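Local coordinates for HMG box-containing protein 1 (PDB 3QVE), which acts as a transcriptional repressor in cell-cycle and Wnt-pathway control, binding target-gene promoters, and is represented here by its AXH domain alone, at residues A[7-12]-A[18-23]; A[106-109]-A[113-116]. All coordinates share one frame; numbering follows the deposited sequence.

In the fold
Both contacts belong to the AXH domain and follow one another in series along the chain, with centres 20 Å apart on opposite sides of the chain's centre. Contact 1 is the more central, about 7 Å from that point against about 13 Å for contact 2. Their nearest atoms lie about 7 Å apart, so neither touches the other. Chemically they differ: 7-12 meets 18-23 through aromatic and aliphatic side chains, whereas 106-109 is tied to 113-116 by a single hydroxyl pair. Two ethanediol molecules, probably from the crystallisation liquor, lie near contact 1: one is bound by G23, and another is about 5 Å from the side chain of F20.

Contact 1: residues A[7-12]-A[18-23]; sequences TVWHCF and LCFHKG. With EDO (1,2-ethanediol), chain K.
A type II' beta turn from W9 to F12, where V8 and W9 stand opposite F12 in a classic beta bulge, presents two rings to strand 17-20, between strands 29-30 and 89-94 of the antiparallel sheet. Two backbone bonds define the loop: V8 N to F12 O (2.7 Å) and F12 N to W9 O (3.0 Å). The indole carries most of the contact. With CG anti to the backbone N (chi1 173°), its six-membered ring extends to L18 and F20. L18 CD1 lies 3.8 Å from W9 CE3, while F20, reaching in from the strand side, turns its edge to the W9 face, F20 CZ being 3.7 Å from W9 CH2. Ring centroids lie 5.8 Å apart with planes at 67°, an offset edge-to-face arrangement. H10 CB lies over one indole face, toward the rim. The second branch of L18 approaches more loosely, L18 CD2 lying 4.4 Å from F12 CD2; C11 SG sits above the centre of the F12 ring. Beyond the strand, G23 N donates to O2 of an ethanediol at 2.9 Å. Helix 31-37 meets the cluster through F34, which contacts W9, L18 and F20; strand 89-94 adds L89 and V91 against F12.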
loop_
_atom_site.group_PDB
_atom_site.type_symbol
_atom_site.label_atom_id
_atom_site.label_comp_id
_atom_site.label_asym_id
_atom_site.label_seq_id
_atom_site.Cartn_x
_atom_site.Cartn_y
_atom_site.Cartn_z
ATOM N N THR A 7 -1.836 -3.540 10.092
ATOM C CA THR A 7 -1.564 -3.875 8.710
ATOM C C THR A 7 -1.660 -5.373 8.516
ATOM O O THR A 7 -1.415 -6.133 9.445
ATOM C CB THR A 7 -0.174 -3.401 8.327
ATOM O OG1 THR A 7 0.759 -3.878 9.300
ATOM C CG2 THR A 7 -0.126 -1.867 8.291
ATOM N N VAL A 8 -2.018 -5.799 7.313
ATOM C CA VAL A 8 -2.097 -7.225 7.008
ATOM C C VAL A 8 -0.791 -7.730 6.398
ATOM O O VAL A 8 -0.288 -8.764 6.777
ATOM C CB VAL A 8 -3.267 -7.507 6.038
ATOM C CG1 VAL A 8 -3.300 -9.037 5.660
ATOM C CG2 VAL A 8 -4.561 -7.121 6.709
ATOM N N TRP A 9 -0.257 -6.997 5.436
ATOM C CA TRP A 9 0.983 -7.363 4.746
ATOM C C TRP A 9 1.630 -6.067 4.251
ATOM O O TRP A 9 0.939 -5.220 3.667
ATOM C CB TRP A 9 0.718 -8.297 3.542
ATOM C CG TRP A 9 1.954 -8.499 2.790
ATOM C CD1 TRP A 9 3.003 -9.338 3.146
ATOM C CD2 TRP A 9 2.371 -7.826 1.590
ATOM N NE1 TRP A 9 4.009 -9.220 2.239
ATOM C CE2 TRP A 9 3.671 -8.292 1.290
ATOM C CE3 TRP A 9 1.775 -6.896 0.743
ATOM C CZ2 TRP A 9 4.364 -7.883 0.167
ATOM C CZ3 TRP A 9 2.483 -6.468 -0.388
ATOM C CH2 TRP A 9 3.757 -6.961 -0.657
ATOM N N HIS A 10 2.925 -5.906 4.507
ATOM C CA HIS A 10 3.648 -4.670 4.195
ATOM C C HIS A 10 2.889 -3.526 4.882
ATOM O O HIS A 10 2.458 -3.702 6.014
ATOM C CB HIS A 10 3.769 -4.477 2.688
ATOM C CG HIS A 10 4.803 -3.484 2.258
ATOM N ND1 HIS A 10 4.607 -2.110 2.290
ATOM C CD2 HIS A 10 6.040 -3.676 1.737
ATOM C CE1 HIS A 10 5.680 -1.514 1.811
ATOM N NE2 HIS A 10 6.558 -2.440 1.463
ATOM N N CYS A 11 2.672 -2.388 4.217
ATOM C CA CYS A 11 1.919 -1.272 4.825
ATOM C C CYS A 11 0.403 -1.363 4.595
ATOM O O CYS A 11 -0.327 -0.453 4.940
ATOM C CB CYS A 11 2.397 0.048 4.218
ATOM S SG CYS A 11 2.002 0.294 2.485
ATOM N N PHE A 12 -0.076 -2.446 3.996
ATOM C CA PHE A 12 -1.461 -2.549 3.514
ATOM C C PHE A 12 -2.488 -3.034 4.535
ATOM O O PHE A 12 -2.300 -4.041 5.233
ATOM C CB PHE A 12 -1.504 -3.360 2.209
ATOM C CG PHE A 12 -0.697 -2.711 1.130
ATOM C CD1 PHE A 12 -1.132 -1.528 0.550
ATOM C CD2 PHE A 12 0.495 -3.251 0.719
ATOM C CE1 PHE A 12 -0.394 -0.913 -0.382
ATOM C CE2 PHE A 12 1.230 -2.677 -0.260
ATOM C CZ PHE A 12 0.819 -1.489 -0.803
ATOM N N LEU A 18 -4.212 -7.103 -4.045
ATOM C CA LEU A 18 -2.861 -7.037 -4.583
ATOM C C LEU A 18 -2.803 -7.675 -5.966
ATOM O O LEU A 18 -3.448 -8.692 -6.212
ATOM C CB LEU A 18 -1.925 -7.854 -3.708
ATOM C CG LEU A 18 -1.893 -7.417 -2.239
ATOM C CD1 LEU A 18 -0.931 -8.331 -1.520
ATOM C CD2 LEU A 18 -1.543 -5.905 -2.082
ATOM N N CYS A 19 -1.994 -7.103 -6.848
ATOM C CA CYS A 19 -1.737 -7.705 -8.158
ATOM C C CYS A 19 -0.278 -7.509 -8.520
ATOM O O CYS A 19 0.124 -6.462 -8.973
ATOM C CB CYS A 19 -2.664 -7.104 -9.202
ATOM S SG CYS A 19 -2.505 -7.991 -10.806
ATOM N N PHE A 20 0.526 -8.541 -8.264
ATOM C CA PHE A 20 1.936 -8.522 -8.551
ATOM C C PHE A 20 2.147 -8.661 -10.057
ATOM O O PHE A 20 1.513 -9.486 -10.707
ATOM C CB PHE A 20 2.629 -9.670 -7.817
ATOM C CG PHE A 20 2.740 -9.455 -6.360
ATOM C CD1 PHE A 20 3.831 -8.759 -5.847
ATOM C CD2 PHE A 20 1.756 -9.884 -5.491
ATOM C CE1 PHE A 20 3.940 -8.525 -4.506
ATOM C CE2 PHE A 20 1.863 -9.643 -4.147
ATOM C CZ PHE A 20 2.967 -8.978 -3.646
ATOM N N HIS A 21 2.992 -7.827 -10.631
ATOM C CA HIS A 21 3.209 -7.899 -12.070
ATOM C C HIS A 21 4.137 -9.064 -12.445
ATOM O O HIS A 21 4.095 -9.540 -13.566
ATOM C CB HIS A 21 3.803 -6.578 -12.599
ATOM C CG HIS A 21 2.872 -5.406 -12.536
ATOM N ND1 HIS A 21 2.947 -4.357 -13.430
ATOM C CD2 HIS A 21 1.867 -5.097 -11.674
ATOM C CE1 HIS A 21 2.013 -3.465 -13.138
ATOM N NE2 HIS A 21 1.342 -3.892 -12.080
ATOM N N LYS A 22 4.996 -9.508 -11.525
ATOM C CA LYS A 22 5.893 -10.627 -11.799
ATOM C C LYS A 22 5.643 -11.733 -10.809
ATOM O O LYS A 22 4.985 -11.540 -9.792
ATOM C CB LYS A 22 7.367 -10.218 -11.721
ATOM C CG LYS A 22 7.771 -9.150 -12.760
ATOM C CD LYS A 22 8.414 -9.675 -14.002
ATOM C CE LYS A 22 8.771 -8.530 -14.970
ATOM N NZ LYS A 22 9.927 -7.722 -14.451
ATOM N N GLY A 23 6.148 -12.916 -11.131
ATOM C CA GLY A 23 6.045 -14.058 -10.217
ATOM C C GLY A 23 4.992 -15.070 -10.609
ATOM O O GLY A 23 4.375 -14.965 -11.658
HETATM C C1 EDO K . 8.383 -13.251 -15.403
HETATM O O1 EDO K . 6.965 -13.174 -15.645
HETATM C C2 EDO K . 8.497 -13.759 -13.989
HETATM O O2 EDO K . 7.135 -13.960 -13.646
#

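Contact 2: residues A[106-109]-A[113-116]; sequences WSSF and LTVV
No ring enters the contact between S108 and T114. The two rings of 106-109 pair outside it: W106 makes edge-to-face pairs with W4 and Y100, and F109 meets H64 with the ring planes at about 55°. The hydroxyl pair joins two elements of a beta-alpha-beta unit, strand 105-108 and helix 111-118, whose following strand 123-124 runs parallel to the first. Both side chains leave the backbone toward the opposite segment, the CA atoms of S108 and T114 being 6.9 Å apart. S108 places OG anti to its own N (chi1 166°), which carries the hydroxyl out to the helix. There it donates to T114 OG1, and it also accepts from Y110 N, closing an ST turn where the strand gives way to the helix. T114 OG1 is also hydrogen-bonded to D96 O, a bond in which the threonine hydroxyl must be the donor, so the threonine extends the chain of bonds to the residues before strand 98-101. With alanine at S108, T114 OG1 would probably lose its donor and Y110 N its side-chain acceptor, weakening the tie between strand and helix. S108 OG lies 2.7 Å from T114 OG1, with the CB-OG...OG1 angle near 99°.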
loop_
_atom_site.group_PDB
_atom_site.type_symbol
_atom_site.label_atom_id
_atom_site.label_comp_id
_atom_site.label_asym_id
_atom_site.label_seq_id
_atom_site.Cartn_x
_atom_site.Cartn_y
_atom_site.Cartn_z
ATOM N N TRP A 106 3.042 10.706 7.646
ATOM C CA TRP A 106 1.747 10.139 7.311
ATOM C C TRP A 106 1.104 10.946 6.169
ATOM O O TRP A 106 1.020 12.172 6.214
ATOM C CB TRP A 106 0.841 10.084 8.540
ATOM C CG TRP A 106 1.172 8.989 9.481
ATOM C CD1 TRP A 106 1.643 9.129 10.744
ATOM C CD2 TRP A 106 1.089 7.585 9.234
ATOM N NE1 TRP A 106 1.837 7.909 11.315
ATOM C CE2 TRP A 106 1.504 6.935 10.416
ATOM C CE3 TRP A 106 0.693 6.808 8.126
ATOM C CZ2 TRP A 106 1.541 5.544 10.540
ATOM C CZ3 TRP A 106 0.693 5.430 8.252
ATOM C CH2 TRP A 106 1.149 4.808 9.452
ATOM N N SER A 107 0.614 10.227 5.170
ATOM C CA SER A 107 0.063 10.832 3.970
ATOM C C SER A 107 -1.131 10.007 3.476
ATOM O O SER A 107 -1.251 8.831 3.788
ATOM C CB SER A 107 1.153 10.885 2.867
ATOM O OG SER A 107 2.383 11.416 3.378
ATOM N N SER A 108 -1.994 10.617 2.666
ATOM C CA SER A 108 -3.207 9.970 2.201
ATOM C C SER A 108 -3.639 10.670 0.938
ATOM O O SER A 108 -3.280 11.808 0.691
ATOM C CB SER A 108 -4.288 10.144 3.284
ATOM O OG SER A 108 -5.587 9.850 2.830
ATOM N N PHE A 109 -4.411 9.989 0.119
ATOM C CA PHE A 109 -5.055 10.660 -1.021
ATOM C C PHE A 109 -6.237 11.471 -0.534
ATOM O O PHE A 109 -6.663 12.397 -1.245
ATOM C CB PHE A 109 -5.514 9.611 -2.073
ATOM C CG PHE A 109 -4.375 8.980 -2.812
ATOM C CD1 PHE A 109 -3.877 9.576 -3.949
ATOM C CD2 PHE A 109 -3.727 7.849 -2.315
ATOM C CE1 PHE A 109 -2.777 9.018 -4.607
ATOM C CE2 PHE A 109 -2.638 7.299 -2.973
ATOM C CZ PHE A 109 -2.174 7.906 -4.118
ATOM N N LEU A 113 -10.728 11.899 5.104
ATOM C CA LEU A 113 -11.305 10.563 5.274
ATOM C C LEU A 113 -10.412 9.705 6.138
ATOM O O LEU A 113 -10.889 8.930 6.951
ATOM C CB LEU A 113 -11.527 9.901 3.926
ATOM C CG LEU A 113 -12.559 10.547 2.993
ATOM C CD1 LEU A 113 -12.687 9.683 1.711
ATOM C CD2 LEU A 113 -13.938 10.732 3.703
ATOM N N THR A 114 -9.103 9.862 6.010
ATOM C CA THR A 114 -8.156 9.140 6.914
ATOM C C THR A 114 -8.261 9.546 8.382
ATOM O O THR A 114 -8.145 8.679 9.308
ATOM C CB THR A 114 -6.675 9.269 6.416
ATOM O OG1 THR A 114 -6.602 8.765 5.082
ATOM C CG2 THR A 114 -5.703 8.499 7.296
ATOM N N VAL A 115 -8.477 10.837 8.623
ATOM C CA VAL A 115 -8.739 11.318 10.006
ATOM C C VAL A 115 -9.931 10.614 10.615
ATOM O O VAL A 115 -9.863 10.104 11.724
ATOM C CB VAL A 115 -8.960 12.839 10.058
ATOM C CG1 VAL A 115 -9.540 13.275 11.409
ATOM C CG2 VAL A 115 -7.617 13.597 9.720
ATOM N N VAL A 116 -11.023 10.549 9.878
ATOM C CA VAL A 116 -12.222 9.922 10.412
ATOM C C VAL A 116 -12.029 8.442 10.669
ATOM O O VAL A 116 -12.463 7.954 11.699
ATOM C CB VAL A 116 -13.459 10.122 9.490
ATOM C CG1 VAL A 116 -14.656 9.172 9.886
ATOM C CG2 VAL A 116 -13.887 11.539 9.599
#